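Local coordinates for protein hydrolase, alpha/beta hydrolase FOLD family (Staphylococcus aureus, PDB 2XMZ) that probably catalyses the formation of 2-succinyl-6-hydroxy-2,4-cyclohexadiene-1-carboxylate by a lyase reaction in menaquinone biosynthesis, using an alpha/beta hydrolase fold, at residues 33-38 with 246-251. Sequence-based numbering, arbitrary orientation.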
# COMPACT_ATOMS: atom_id res chain seq x y z
N HIS A 33 5.14 -10.55 5.74
CA HIS A 33 5.99 -11.60 6.33
C HIS A 33 5.79 -13.00 5.77
O HIS A 33 6.75 -13.64 5.32
CB HIS A 33 5.82 -11.62 7.87
CG HIS A 33 4.45 -12.04 8.34
ND1 HIS A 33 3.30 -11.32 8.05
CD2 HIS A 33 4.04 -13.10 9.08
CE1 HIS A 33 2.26 -11.91 8.60
NE2 HIS A 33 2.68 -13.00 9.22
N ASN A 34 4.56 -13.48 5.81
CA ASN A 34 4.24 -14.85 5.40
C ASN A 34 4.15 -15.00 3.88
O ASN A 34 3.86 -16.09 3.39
CB ASN A 34 2.93 -15.31 6.05
CG ASN A 34 1.73 -14.46 5.61
OD1 ASN A 34 0.69 -15.00 5.21
ND2 ASN A 34 1.89 -13.14 5.65
N HIS A 35 4.41 -13.91 3.15
CA HIS A 35 4.31 -13.90 1.69
C HIS A 35 5.67 -13.95 1.01
O HIS A 35 5.79 -14.47 -0.10
CB HIS A 35 3.60 -12.63 1.21
CG HIS A 35 2.17 -12.52 1.64
ND1 HIS A 35 1.14 -13.11 0.93
CD2 HIS A 35 1.60 -11.90 2.69
CE1 HIS A 35 -0.01 -12.85 1.54
NE2 HIS A 35 0.25 -12.12 2.61
N ILE A 36 6.67 -13.38 1.67
CA ILE A 36 8.00 -13.19 1.09
C ILE A 36 8.52 -14.47 0.44
O ILE A 36 8.93 -14.44 -0.73
CB ILE A 36 9.02 -12.68 2.16
CG1 ILE A 36 8.55 -11.36 2.80
CG2 ILE A 36 10.44 -12.58 1.60
CD1 ILE A 36 7.99 -10.34 1.85
N GLU A 37 8.49 -15.57 1.19
CA GLU A 37 9.01 -16.86 0.70
C GLU A 37 8.26 -17.39 -0.51
O GLU A 37 8.84 -18.06 -1.35
CB GLU A 37 9.03 -17.89 1.82
CG GLU A 37 10.15 -17.66 2.81
CD GLU A 37 10.50 -18.90 3.59
OE1 GLU A 37 10.88 -19.92 2.97
OE2 GLU A 37 10.41 -18.86 4.84
N LYS A 38 6.97 -17.06 -0.61
CA LYS A 38 6.19 -17.47 -1.78
C LYS A 38 6.71 -16.79 -3.05
O LYS A 38 6.58 -17.33 -4.14
CB LYS A 38 4.68 -17.20 -1.59
CG LYS A 38 4.13 -17.59 -0.21
CD LYS A 38 3.87 -19.08 -0.08
CE LYS A 38 3.73 -19.47 1.39
NZ LYS A 38 3.04 -18.41 2.19
N THR A 246 -8.23 -5.87 3.46
CA THR A 246 -6.86 -6.42 3.53
C THR A 246 -6.87 -7.86 3.02
O THR A 246 -6.73 -8.82 3.79
CB THR A 246 -6.28 -6.35 4.95
OG1 THR A 246 -6.68 -5.13 5.58
CG2 THR A 246 -4.76 -6.43 4.91
N ILE A 247 -7.01 -7.98 1.71
CA ILE A 247 -7.05 -9.27 1.03
C ILE A 247 -5.82 -10.13 1.35
O ILE A 247 -5.96 -11.31 1.65
CB ILE A 247 -7.10 -9.13 -0.50
CG1 ILE A 247 -8.15 -8.11 -0.95
CG2 ILE A 247 -7.35 -10.51 -1.15
CD1 ILE A 247 -7.96 -7.66 -2.41
N HIS A 248 -4.63 -9.53 1.31
CA HIS A 248 -3.38 -10.31 1.51
C HIS A 248 -3.31 -10.99 2.87
O HIS A 248 -2.49 -11.89 3.10
CB HIS A 248 -2.12 -9.48 1.19
CG HIS A 248 -1.82 -8.37 2.14
ND1 HIS A 248 -2.10 -7.05 1.87
CD2 HIS A 248 -1.19 -8.37 3.34
CE1 HIS A 248 -1.71 -6.30 2.88
NE2 HIS A 248 -1.14 -7.07 3.78
N VAL A 249 -4.18 -10.57 3.78
CA VAL A 249 -4.27 -11.21 5.10
C VAL A 249 -5.45 -12.19 5.22
O VAL A 249 -5.37 -13.17 5.95
CB VAL A 249 -4.35 -10.15 6.21
CG1 VAL A 249 -4.73 -10.77 7.52
CG2 VAL A 249 -3.01 -9.46 6.36
N GLU A 250 -6.55 -11.89 4.52
CA GLU A 250 -7.79 -12.64 4.71
C GLU A 250 -7.81 -13.90 3.85
O GLU A 250 -8.35 -14.93 4.26
CB GLU A 250 -9.02 -11.76 4.42
CG GLU A 250 -9.13 -10.56 5.33
CD GLU A 250 -10.51 -9.92 5.32
OE1 GLU A 250 -11.39 -10.37 4.56
OE2 GLU A 250 -10.70 -8.94 6.09
N ASP A 251 -7.24 -13.79 2.64
CA ASP A 251 -6.99 -14.94 1.78
C ASP A 251 -5.60 -14.83 1.16
O ASP A 251 -5.46 -14.45 -0.02
CB ASP A 251 -8.04 -15.03 0.68
CG ASP A 251 -8.09 -16.41 0.05
OD1 ASP A 251 -7.13 -17.20 0.24
OD2 ASP A 251 -9.11 -16.71 -0.62
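His-35 reaches across to the short helix 247-250 and places the edge of its imidazole against the backbone of His-248. NE2 of His-35 donates to the carbonyl O of His-248 over 2.8 Å, and the acceptor lies in the plane of the ring. The N-H···O angle of 128° makes this a weak, bent bond, because the oxygen is displaced toward the neighbouring ring carbon: CE1 of His-35 is 3.1 Å from the same O of His-248, which also accepts from OG of Ser-252. Beside this polar touch, NE2 of His-35 packs 3.8 Å from CB of His-248. The two rings meet obliquely, with planes at 75° and centroids 5.8 Å apart. In His-248, CG sits between the backbone N and the carbonyl carbon (chi1 69°), which tucks the imidazole over its own backbone, CB and CD2 alongside NE2 of His-35. Both histidines are buried; the second nitrogen of His-35 and both nitrogens of His-248 are hydrogen-bonded elsewhere. ND1 of His-35 bonds to Asp-256, ND1 of His-248 to Glu-114 and NE2 of His-248 to Thr-31, while the ring of Phe-255 meets both imidazoles.

In the alpha/beta hydrolase fold, this joins the loop leading into helix 36-40 to the short helix 247-250 just after His-245, the histidine of a likely Ser-His-Asp triad with Ser-91 and Asp-218. The ring of His-248 lies near that group without touching it, and CG2 of Thr-246 lies over the rim of one face of the His-248 ring.

Away from the buried histidine pair the segments diverge toward solvent, through partly exposed Asn-34 to exposed His-33 and Lys-38. OD1 of Asn-34 lies 3.9 Å above the plane of the His-35 ring, offset toward its rim.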